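Long-range contacts in alpha-l-arabinofuranosidase (Gibberella zeae, PDB 2W5O), which hydrolyses alpha-L-arabinofuranosidic linkages, probably at the ends of arabinan-derived chains, in the central cleft of a six-bladed beta-propeller: residues R85-L90 with V154-L159; Q181-Q186 with D199-A204; T321-S326 with G343-A348. All coordinates share one frame; numbering follows the deposited sequence. Where two conformers were deposited one is given.

Overall arrangement
Six four-stranded antiparallel sheets form the blades of a propeller, and all three interactions reach the same arabinose near its centre. Interaction 1 is fully buried and joins the innermost strands of two successive blades through a glutamine amide, waters and sugar. Interaction 2 touches the first through Trp155 and Gln181 and lies in the same sheet as 154-159, but pairs its two outer strands; it is mostly buried, bonded as a hairpin, with a salt-bridge network at its partly exposed rim. Interaction 3 is only partly buried: it brings together the loop entering the closing blade and a loop within it, with one backbone bond and a leucine over a tyrosine face.

Interaction 1 (R85-L90 with V154-L159); sequences RYQPQL and VWEPFL. With AHR (alpha-L-arabinofuranose), chain B; AHR (alpha-L-arabinofuranose), chain C.
Gln87 and Glu156 meet where two innermost strands, 87-90 and 154-159, run nearly parallel at 6.3 Å, too far apart for continuous sheet pairing. The Gln87 amide fills the gap, brought there by a bend at chi2 (131°). Its OE1 accepts the backbone N of Glu156 at 2.9 Å, the donor standing 45° out of the carbonyl plane, while NE2 donates to O5 of the chain C arabinose at 3.0 Å. Amide and Glu156 carboxylate planes are 60° apart, and the two CG atoms touch. The Tyr86 and Trp155 rings run next to each other and meet edge to edge, Tyr86 CD2 4.0 Å from Trp155 CZ3. Each ring gives a face to sugar: C5 of the chain B arabinose sits over the centre of the indole, and C5 of the chain C unit over that of Tyr86. Glu156 OE1 takes the hydroxyl O2 of the chain B unit at 2.8 Å and also bonds Ser171. Toward Pro157 one water donates to Gln87 O and Pro157 O; toward Val154 another donates to Gln87 OE1 and Val154 O. Each of the two linked arabinoses is thus met by one aromatic face and by directed polar bonds, and Glu156 OE2, 3.1 Å from the anomeric C1 of the chain B unit, is placed consistently with a role at the scissile carbon.

Interaction 2 (Q181-Q186 with D199-A204); sequences QKLVHQ and DDTKYA. With AHR (alpha-L-arabinofuranose), chain B.
A chi1 of 77° places the His185 imidazole between its own backbone N and carbonyl carbon, and Asp200, with CG anti to its carbonyl carbon, swings its carboxylate up to the ring edge. Ring and carboxylate are nearly coplanar, 9° apart, and ND1 donates to the syn lone pair of Asp200 OD1 at 2.7 Å; a second, weak bond goes to OD2. This in-plane grip keeps the two groups coplanar, fixes their rotation and would favour a charged carboxylate.

Lys182, its CG between the backbone N and the carbonyl carbon (chi1 66°) and its chain then fully extended, reaches outward, crossing the Asp199 side chain at a slant, until NZ meets Asp199 OD1 on the syn side at 3.1 Å. Lys202 NZ approaches the other oxygen, Asp199 OD2, from the anti side at 3.1 Å. In this Lys182-Asp199-Lys202 salt-bridge network the aspartate probably eases the repulsion between the lysines; Lys182 has a second carboxylate partner in Asp175. Val184 CG1 packs against Asp199 OD1.

The backbones pair antiparallel round a classic beta bulge. Leu183 N donates to Thr201 O at 2.9 Å, and Leu183 O accepts both Asp200 N and Thr201 N from the same face of its plane. Leu183 and Thr201 share a face of the sheet, Leu183 CD1 against Thr201 CG2 at 3.9 Å.

At the inner end, Gln181 OE1 accepts O3 of the chain B arabinose and NE2 donates to O2; NE2 has a second partner in Pro210 O of the next blade. The hairpin 182-188/198-201 forms the two outer strands of its blade. Strand 165-172 flanks 182-188 on the inward side, and strands 209-217 and 223-230 of the next blade pack on Leu183 and Thr201.

Interaction 3 (T321-S326 with G343-A348); sequences TAYTRS and GILPPA. With AHR (alpha-L-arabinofuranose), chain B.
Gly343 opens the contact with its carbonyl: O accepts the backbone N of Tyr323 at 3.0 Å, the donor tilted 31° from the carbonyl plane, and also rests against the methyl of Ala322, 3.4 Å from CB. A water lies near both Gly343 O and Tyr323 O. The positive phi of Gly343 is one that glycine readily adopts.

Ile344 takes a lighter part, its CG2 only coming near Thr321 O at the contact's margin, while its own carbonyl is held by Asn352.

Leu345 brings the main side-chain contact. Its CD2 stands 3.7 Å over the centroid of the Tyr323 ring, only 3° off the ring normal, a CH-pi contact; the other methyl, CD1, lies against Tyr323 CD1. Tyr323 sends CG anti to its backbone N (chi1 -174°), which carries the phenol toward the bound sugar and leaves OH 3.1 Å from O4 of the chain B arabinose. Leu345 itself touches another bound arabinose.

A type II turn from Ala322 to Arg325 presents the tyrosine just before innermost strand 326-330 begins, and 343-348 joins the next two strands of that blade. Together they form part of the wall of the propeller's central sugar-binding cleft.

Interaction 1 (R85-L90 with V154-L159)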
loop_
_atom_site.group_PDB
_atom_site.type_symbol
_atom_site.label_atom_id
_atom_site.label_comp_id
_atom_site.label_asym_id
_atom_site.label_seq_id
_atom_site.Cartn_x
_atom_site.Cartn_y
_atom_site.Cartn_z
ATOM N N ARG A 85 -2.844 11.695 -8.562
ATOM C CA ARG A 85 -1.715 12.312 -7.903
ATOM C C ARG A 85 -1.073 11.486 -6.797
ATOM O O ARG A 85 0.155 11.388 -6.725
ATOM C CB ARG A 85 -2.129 13.665 -7.338
ATOM C CG ARG A 85 -0.927 14.598 -6.917
ATOM C CD ARG A 85 -1.420 16.003 -6.523
ATOM N NE ARG A 85 -2.191 16.606 -7.627
ATOM C CZ ARG A 85 -1.667 17.223 -8.692
ATOM N NH1 ARG A 85 -0.343 17.316 -8.845
ATOM N NH2 ARG A 85 -2.465 17.746 -9.617
ATOM N N TYR A 86 -1.890 10.941 -5.909
ATOM C CA TYR A 86 -1.368 10.264 -4.715
ATOM C C TYR A 86 -1.789 8.816 -4.567
ATOM O O TYR A 86 -2.892 8.433 -4.981
ATOM C CB TYR A 86 -1.798 10.964 -3.400
ATOM C CG TYR A 86 -1.095 12.280 -3.050
ATOM C CD1 TYR A 86 0.045 12.716 -3.749
ATOM C CD2 TYR A 86 -1.560 13.056 -1.984
ATOM C CE1 TYR A 86 0.694 13.912 -3.390
ATOM C CE2 TYR A 86 -0.933 14.255 -1.618
ATOM C CZ TYR A 86 0.190 14.675 -2.331
ATOM O OH TYR A 86 0.781 15.851 -1.956
ATOM N N GLN A 87 -0.913 8.046 -3.918
ATOM C CA GLN A 87 -1.252 6.784 -3.270
ATOM C C GLN A 87 -1.924 5.768 -4.228
ATOM O O GLN A 87 -2.998 5.234 -3.923
ATOM C CB GLN A 87 -2.094 7.054 -1.994
ATOM C CG GLN A 87 -1.349 7.944 -0.945
ATOM C CD GLN A 87 -2.183 9.130 -0.403
ATOM O OE1 GLN A 87 -3.415 9.145 -0.498
ATOM N NE2 GLN A 87 -1.490 10.152 0.112
ATOM N N PRO A 88 -1.258 5.483 -5.384
ATOM C CA PRO A 88 -1.699 4.466 -6.372
ATOM C C PRO A 88 -1.718 3.101 -5.715
ATOM O O PRO A 88 -0.964 2.867 -4.788
ATOM C CB PRO A 88 -0.610 4.483 -7.449
ATOM C CG PRO A 88 0.609 5.125 -6.765
ATOM C CD PRO A 88 0.021 6.120 -5.751
ATOM N N GLN A 89 -2.587 2.215 -6.181
ATOM C CA GLN A 89 -2.640 0.852 -5.684
ATOM C C GLN A 89 -3.100 -0.064 -6.833
ATOM O O GLN A 89 -4.143 0.175 -7.469
ATOM C CB GLN A 89 -3.583 0.733 -4.505
ATOM C CG GLN A 89 -3.780 -0.725 -4.042
ATOM C CD GLN A 89 -2.544 -1.256 -3.396
ATOM O OE1 GLN A 89 -1.830 -0.521 -2.699
ATOM N NE2 GLN A 89 -2.249 -2.530 -3.627
ATOM N N LEU A 90 -2.297 -1.085 -7.134
ATOM C CA LEU A 90 -2.645 -1.987 -8.234
ATOM C C LEU A 90 -3.209 -3.296 -7.683
ATOM O O LEU A 90 -2.758 -3.786 -6.663
ATOM C CB LEU A 90 -1.438 -2.266 -9.140
ATOM C CG LEU A 90 -0.809 -1.125 -9.979
ATOM C CD1 LEU A 90 0.573 -1.569 -10.442
ATOM C CD2 LEU A 90 -1.678 -0.730 -11.198
ATOM N N VAL A 154 -9.270 12.337 2.404
ATOM C CA VAL A 154 -9.176 10.883 2.378
ATOM C C VAL A 154 -7.860 10.478 1.672
ATOM O O VAL A 154 -7.344 11.227 0.809
ATOM C CB VAL A 154 -10.422 10.183 1.713
ATOM C CG1 VAL A 154 -11.695 10.445 2.530
ATOM C CG2 VAL A 154 -10.589 10.606 0.201
ATOM N N TRP A 155 -7.314 9.309 2.032
ATOM C CA TRP A 155 -6.048 8.850 1.457
ATOM C C TRP A 155 -5.880 7.318 1.347
ATOM O O TRP A 155 -6.525 6.551 2.057
ATOM C CB TRP A 155 -4.877 9.268 2.351
ATOM C CG TRP A 155 -4.902 10.573 3.170
ATOM C CD1 TRP A 155 -5.414 10.760 4.414
ATOM C CD2 TRP A 155 -4.278 11.805 2.806
ATOM N NE1 TRP A 155 -5.168 12.055 4.839
ATOM C CE2 TRP A 155 -4.444 12.693 3.874
ATOM C CE3 TRP A 155 -3.606 12.238 1.673
ATOM C CZ2 TRP A 155 -3.972 13.993 3.840
ATOM C CZ3 TRP A 155 -3.136 13.533 1.649
ATOM C CH2 TRP A 155 -3.306 14.383 2.727
ATOM N N GLU A 156 -4.933 6.884 0.512
ATOM C CA GLU A 156 -4.308 5.575 0.696
ATOM C C GLU A 156 -5.193 4.345 0.506
ATOM O O GLU A 156 -5.309 3.503 1.403
ATOM C CB GLU A 156 -3.624 5.577 2.091
ATOM C CG GLU A 156 -2.465 6.576 2.158
ATOM C CD GLU A 156 -2.203 7.154 3.554
ATOM O OE1 GLU A 156 -2.971 6.863 4.499
ATOM O OE2 GLU A 156 -1.227 7.923 3.684
ATOM N N PRO A 157 -5.780 4.178 -0.702
ATOM C CA PRO A 157 -6.629 2.989 -0.931
ATOM C C PRO A 157 -5.886 1.677 -0.940
ATOM O O PRO A 157 -4.740 1.592 -1.366
ATOM C CB PRO A 157 -7.221 3.222 -2.325
ATOM C CG PRO A 157 -6.238 4.156 -3.003
ATOM C CD PRO A 157 -5.638 5.019 -1.912
ATOM N N PHE A 158 -6.535 0.648 -0.439
ATOM C CA PHE A 158 -5.966 -0.692 -0.494
ATOM C C PHE A 158 -7.129 -1.656 -0.759
ATOM O O PHE A 158 -8.150 -1.603 -0.048
ATOM C CB PHE A 158 -5.258 -1.081 0.812
ATOM C CG PHE A 158 -4.599 -2.455 0.731
ATOM C CD1 PHE A 158 -3.310 -2.585 0.234
ATOM C CD2 PHE A 158 -5.315 -3.620 1.060
ATOM C CE1 PHE A 158 -2.702 -3.865 0.118
ATOM C CE2 PHE A 158 -4.738 -4.882 0.932
ATOM C CZ PHE A 158 -3.424 -5.015 0.460
ATOM N N LEU A 159 -6.977 -2.514 -1.771
ATOM C CA LEU A 159 -8.070 -3.367 -2.250
ATOM C C LEU A 159 -7.858 -4.834 -1.917
ATOM O O LEU A 159 -6.736 -5.346 -1.979
ATOM C CB LEU A 159 -8.221 -3.237 -3.770
ATOM C CG LEU A 159 -8.697 -1.898 -4.339
ATOM C CD1 LEU A 159 -8.243 -1.753 -5.788
ATOM C CD2 LEU A 159 -10.218 -1.763 -4.216
HETATM O O5 AHR B . 0.139 12.437 3.786
HETATM C C5 AHR B . -0.884 11.492 4.056
HETATM C C4 AHR B . -0.598 11.006 5.446
HETATM O O4 AHR B . 0.428 10.007 5.337
HETATM C C3 AHR B . -1.820 10.304 6.016
HETATM O O3 AHR B . -2.617 11.241 6.715
HETATM C C2 AHR B . -1.198 9.215 6.894
HETATM O O2 AHR B . -2.119 8.110 6.874
HETATM C C1 AHR B . 0.198 8.939 6.267
HETATM O O1 AHR B . 1.429 8.786 7.022
HETATM O O5 AHR C . 1.496 9.994 -0.443
HETATM C C5 AHR C . 2.003 11.335 -0.452
HETATM C C4 AHR C . 1.925 11.902 0.970
HETATM O O4 AHR C . 0.582 11.883 1.460
HETATM C C3 AHR C . 2.267 13.392 1.049
HETATM O O3 AHR C . 3.679 13.579 1.052
HETATM C C2 AHR C . 1.630 13.833 2.367
HETATM O O2 AHR C . 1.309 15.239 2.452
HETATM C C1 AHR C . 0.403 12.927 2.447
HETATM O O HOH W 1 -5.380 11.269 -1.159
HETATM O O HOH W 2 -2.743 3.473 -1.687
#

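Interaction 2 (Q181-Q186 with D199-A204)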
loop_
_atom_site.group_PDB
_atom_site.type_symbol
_atom_site.label_atom_id
_atom_site.label_comp_id
_atom_site.label_asym_id
_atom_site.label_seq_id
_atom_site.Cartn_x
_atom_site.Cartn_y
_atom_site.Cartn_z
ATOM N N GLN A 181 -7.576 11.452 12.280
ATOM C CA GLN A 181 -7.731 10.491 11.171
ATOM C C GLN A 181 -8.234 9.145 11.709
ATOM O O GLN A 181 -7.963 8.786 12.861
ATOM C CB GLN A 181 -6.406 10.310 10.392
ATOM C CG GLN A 181 -6.511 9.437 9.155
ATOM C CD GLN A 181 -5.205 9.526 8.387
ATOM O OE1 GLN A 181 -4.989 10.469 7.617
ATOM N NE2 GLN A 181 -4.302 8.573 8.623
ATOM N N LYS A 182 -8.984 8.385 10.909
ATOM C CA LYS A 182 -9.334 7.049 11.341
ATOM C C LYS A 182 -9.305 6.177 10.081
ATOM O O LYS A 182 -9.134 6.694 8.971
ATOM C CB LYS A 182 -10.750 7.036 11.948
ATOM C CG LYS A 182 -11.807 7.348 10.900
ATOM C CD LYS A 182 -13.197 7.323 11.560
ATOM C CE LYS A 182 -14.291 7.754 10.590
ATOM N NZ LYS A 182 -15.563 7.748 11.395
ATOM N N LEU A 183 -9.443 4.863 10.255
ATOM C CA LEU A 183 -9.314 3.936 9.153
ATOM C C LEU A 183 -10.683 3.334 8.904
ATOM O O LEU A 183 -11.328 2.894 9.842
ATOM C CB LEU A 183 -8.280 2.846 9.483
ATOM C CG LEU A 183 -6.839 3.303 9.636
ATOM C CD1 LEU A 183 -5.919 2.201 10.198
ATOM C CD2 LEU A 183 -6.326 3.843 8.287
ATOM N N VAL A 184 -11.079 3.283 7.635
ATOM C CA VAL A 184 -12.414 2.869 7.237
ATOM C C VAL A 184 -12.349 2.035 5.954
ATOM O O VAL A 184 -11.293 1.909 5.304
ATOM C CB VAL A 184 -13.361 4.110 6.944
ATOM C CG1 VAL A 184 -13.529 5.001 8.182
ATOM C CG2 VAL A 184 -12.860 4.897 5.683
ATOM N N HIS A 185 -13.480 1.469 5.575
ATOM C CA HIS A 185 -13.594 0.810 4.279
ATOM C C HIS A 185 -14.992 0.989 3.686
ATOM O O HIS A 185 -15.932 1.335 4.398
ATOM C CB HIS A 185 -13.271 -0.686 4.374
ATOM C CG HIS A 185 -14.367 -1.525 4.960
ATOM N ND1 HIS A 185 -14.325 -1.995 6.261
ATOM C CD2 HIS A 185 -15.495 -2.044 4.415
ATOM C CE1 HIS A 185 -15.384 -2.754 6.498
ATOM N NE2 HIS A 185 -16.110 -2.800 5.397
ATOM N N GLN A 186 -15.099 0.734 2.377
ATOM C CA GLN A 186 -16.385 0.560 1.717
ATOM C C GLN A 186 -16.297 -0.724 0.913
ATOM O O GLN A 186 -15.202 -1.217 0.626
ATOM C CB GLN A 186 -16.675 1.760 0.815
ATOM C CG GLN A 186 -16.889 3.067 1.631
ATOM C CD GLN A 186 -17.138 4.219 0.720
ATOM O OE1 GLN A 186 -16.343 5.160 0.646
ATOM N NE2 GLN A 186 -18.219 4.137 -0.027
ATOM N N ASP A 199 -16.235 1.702 9.783
ATOM C CA ASP A 199 -14.987 1.940 10.507
ATOM C C ASP A 199 -14.194 0.662 10.708
ATOM O O ASP A 199 -14.759 -0.344 11.116
ATOM C CB ASP A 199 -15.272 2.549 11.875
ATOM C CG ASP A 199 -15.670 4.023 11.800
ATOM O OD1 ASP A 199 -15.414 4.741 10.812
ATOM O OD2 ASP A 199 -16.291 4.464 12.765
ATOM N N ASP A 200 -12.897 0.699 10.423
ATOM C CA ASP A 200 -12.000 -0.442 10.705
ATOM C C ASP A 200 -11.122 -0.279 11.942
ATOM O O ASP A 200 -10.722 -1.276 12.538
ATOM C CB ASP A 200 -11.049 -0.673 9.531
ATOM C CG ASP A 200 -11.786 -1.005 8.319
ATOM O OD1 ASP A 200 -12.755 -1.778 8.473
ATOM O OD2 ASP A 200 -11.484 -0.467 7.254
ATOM N N THR A 201 -10.754 0.959 12.277
ATOM C CA THR A 201 -9.839 1.217 13.376
ATOM C C THR A 201 -9.888 2.690 13.708
ATOM O O THR A 201 -9.676 3.591 12.855
ATOM C CB THR A 201 -8.377 0.776 13.047
ATOM O OG1 THR A 201 -8.199 -0.615 13.351
ATOM C CG2 THR A 201 -7.363 1.618 13.827
ATOM N N LYS A 202 -10.176 2.959 14.967
ATOM C CA LYS A 202 -10.207 4.353 15.383
ATOM C C LYS A 202 -9.865 4.435 16.853
ATOM O O LYS A 202 -10.063 3.470 17.610
ATOM C CB LYS A 202 -11.580 4.939 15.117
ATOM C CG LYS A 202 -12.638 4.504 16.117
ATOM C CD LYS A 202 -13.991 4.677 15.498
ATOM C CE LYS A 202 -15.057 4.303 16.508
ATOM N NZ LYS A 202 -16.404 4.407 15.896
ATOM N N TYR A 203 -9.290 5.539 17.272
ATOM C CA TYR A 203 -8.936 5.672 18.662
ATOM C C TYR A 203 -9.603 6.933 19.236
ATOM O O TYR A 203 -9.855 7.929 18.506
ATOM C CB TYR A 203 -7.424 5.707 18.819
ATOM C CG TYR A 203 -6.781 4.384 18.497
ATOM C CD1 TYR A 203 -6.759 3.348 19.435
ATOM C CD2 TYR A 203 -6.236 4.148 17.239
ATOM C CE1 TYR A 203 -6.198 2.115 19.121
ATOM C CE2 TYR A 203 -5.672 2.908 16.909
ATOM C CZ TYR A 203 -5.649 1.914 17.850
ATOM O OH TYR A 203 -5.077 0.726 17.535
ATOM N N ALA A 204 -9.859 6.906 20.544
ATOM C CA ALA A 204 -10.776 7.888 21.153
ATOM C C ALA A 204 -10.137 9.259 21.363
ATOM O O ALA A 204 -10.846 10.253 21.345
ATOM C CB ALA A 204 -11.354 7.366 22.477
HETATM O O5 AHR B . 0.139 12.437 3.786
HETATM C C5 AHR B . -0.884 11.492 4.056
HETATM C C4 AHR B . -0.598 11.006 5.446
HETATM O O4 AHR B . 0.428 10.007 5.337
HETATM C C3 AHR B . -1.820 10.304 6.016
HETATM O O3 AHR B . -2.617 11.241 6.715
HETATM C C2 AHR B . -1.198 9.215 6.894
HETATM O O2 AHR B . -2.119 8.110 6.874
HETATM C C1 AHR B . 0.198 8.939 6.267
HETATM O O1 AHR B . 1.429 8.786 7.022
HETATM O O HOH W 3 -8.658 7.527 15.438
#

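Interaction 3 (T321-S326 with G343-A348)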
loop_
_atom_site.group_PDB
_atom_site.type_symbol
_atom_site.label_atom_id
_atom_site.label_comp_id
_atom_site.label_asym_id
_atom_site.label_seq_id
_atom_site.Cartn_x
_atom_site.Cartn_y
_atom_site.Cartn_z
ATOM N N THR A 321 15.789 1.675 2.892
ATOM C CA THR A 321 14.611 2.275 3.537
ATOM C C THR A 321 13.888 3.226 2.581
ATOM O O THR A 321 14.526 3.986 1.824
ATOM C CB THR A 321 15.034 3.055 4.770
ATOM O OG1 THR A 321 15.662 2.150 5.679
ATOM C CG2 THR A 321 13.835 3.717 5.450
ATOM N N ALA A 322 12.559 3.165 2.596
ATOM C CA ALA A 322 11.745 4.059 1.788
ATOM C C ALA A 322 10.344 4.185 2.351
ATOM O O ALA A 322 9.813 3.243 2.947
ATOM C CB ALA A 322 11.643 3.546 0.365
ATOM N N TYR A 323 9.730 5.337 2.105
ATOM C CA TYR A 323 8.309 5.591 2.487
ATOM C C TYR A 323 7.366 4.593 1.828
ATOM O O TYR A 323 7.383 4.398 0.584
ATOM C CB TYR A 323 7.892 7.001 2.073
ATOM C CG TYR A 323 6.516 7.389 2.548
ATOM C CD1 TYR A 323 6.264 7.535 3.904
ATOM C CD2 TYR A 323 5.488 7.653 1.643
ATOM C CE1 TYR A 323 5.021 7.915 4.383
ATOM C CE2 TYR A 323 4.216 8.054 2.113
ATOM C CZ TYR A 323 4.003 8.180 3.478
ATOM O OH TYR A 323 2.770 8.566 3.960
ATOM N N THR A 324 6.596 3.912 2.670
ATOM C CA THR A 324 5.656 2.875 2.219
ATOM C C THR A 324 6.256 1.830 1.276
ATOM O O THR A 324 5.612 1.395 0.327
ATOM C CB THR A 324 4.328 3.489 1.658
ATOM O OG1 THR A 324 3.348 2.461 1.598
ATOM C CG2 THR A 324 4.489 4.193 0.259
ATOM N N ARG A 325 7.491 1.429 1.569
ATOM C CA ARG A 325 8.204 0.428 0.752
ATOM C C ARG A 325 7.266 -0.767 0.692
ATOM O O ARG A 325 6.735 -1.175 1.719
ATOM C CB ARG A 325 9.520 0.034 1.409
ATOM C CG ARG A 325 10.500 -0.727 0.507
ATOM C CD ARG A 325 11.792 -1.045 1.261
ATOM N NE ARG A 325 11.524 -1.799 2.491
ATOM C CZ ARG A 325 12.451 -2.424 3.213
ATOM N NH1 ARG A 325 13.742 -2.346 2.871
ATOM N NH2 ARG A 325 12.099 -3.086 4.312
ATOM N N SER A 326 7.093 -1.333 -0.499
ATOM C CA SER A 326 6.037 -2.333 -0.728
ATOM C C SER A 326 6.621 -3.725 -0.989
ATOM O O SER A 326 7.827 -3.863 -1.253
ATOM C CB SER A 326 5.092 -1.866 -1.841
ATOM O OG SER A 326 5.791 -1.653 -3.039
ATOM N N GLY A 343 11.828 5.826 -2.688
ATOM C CA GLY A 343 12.538 6.841 -1.916
ATOM C C GLY A 343 11.761 7.406 -0.742
ATOM O O GLY A 343 10.794 6.784 -0.271
ATOM N N ILE A 344 12.210 8.580 -0.268
ATOM C CA ILE A 344 11.747 9.167 0.986
ATOM C C ILE A 344 10.806 10.364 0.778
ATOM O O ILE A 344 10.739 10.918 -0.319
ATOM C CB ILE A 344 12.958 9.607 1.857
ATOM C CG1 ILE A 344 13.791 10.681 1.115
ATOM C CG2 ILE A 344 13.823 8.410 2.186
ATOM C CD1 ILE A 344 14.925 11.275 1.937
ATOM N N LEU A 345 10.079 10.733 1.834
ATOM C CA LEU A 345 9.210 11.918 1.857
ATOM C C LEU A 345 10.055 13.156 1.589
ATOM O O LEU A 345 11.240 13.180 1.956
ATOM C CB LEU A 345 8.558 12.049 3.249
ATOM C CG LEU A 345 7.435 11.042 3.556
ATOM C CD1 LEU A 345 7.181 10.928 5.081
ATOM C CD2 LEU A 345 6.148 11.396 2.834
ATOM N N PRO A 346 9.464 14.191 0.960
ATOM C CA PRO A 346 10.195 15.450 0.735
ATOM C C PRO A 346 10.406 16.072 2.101
ATOM O O PRO A 346 9.588 15.837 2.999
ATOM C CB PRO A 346 9.198 16.282 -0.047
ATOM C CG PRO A 346 7.815 15.744 0.450
ATOM C CD PRO A 346 8.042 14.267 0.570
ATOM N N PRO A 347 11.498 16.828 2.272
ATOM C CA PRO A 347 12.343 17.076 1.113
ATOM C C PRO A 347 13.277 15.914 0.750
ATOM O O PRO A 347 14.016 15.410 1.592
ATOM C CB PRO A 347 13.140 18.327 1.536
ATOM C CG PRO A 347 13.201 18.211 3.064
ATOM C CD PRO A 347 11.892 17.629 3.460
ATOM N N ALA A 348 13.259 15.492 -0.509
ATOM C CA ALA A 348 14.058 14.308 -0.908
ATOM C C ALA A 348 15.457 14.638 -1.498
ATOM O O ALA A 348 16.234 13.728 -1.796
ATOM C CB ALA A 348 13.246 13.390 -1.881
HETATM O O5 AHR B . 0.139 12.437 3.786
HETATM C C5 AHR B . -0.884 11.492 4.056
HETATM C C4 AHR B . -0.598 11.006 5.446
HETATM O O4 AHR B . 0.428 10.007 5.337
HETATM C C3 AHR B . -1.820 10.304 6.016
HETATM O O3 AHR B . -2.617 11.241 6.715
HETATM C C2 AHR B . -1.198 9.215 6.894
HETATM O O2 AHR B . -2.119 8.110 6.874
HETATM C C1 AHR B . 0.198 8.939 6.267
HETATM O O1 AHR B . 1.429 8.786 7.022
HETATM O O HOH W 4 8.624 5.756 -1.642
#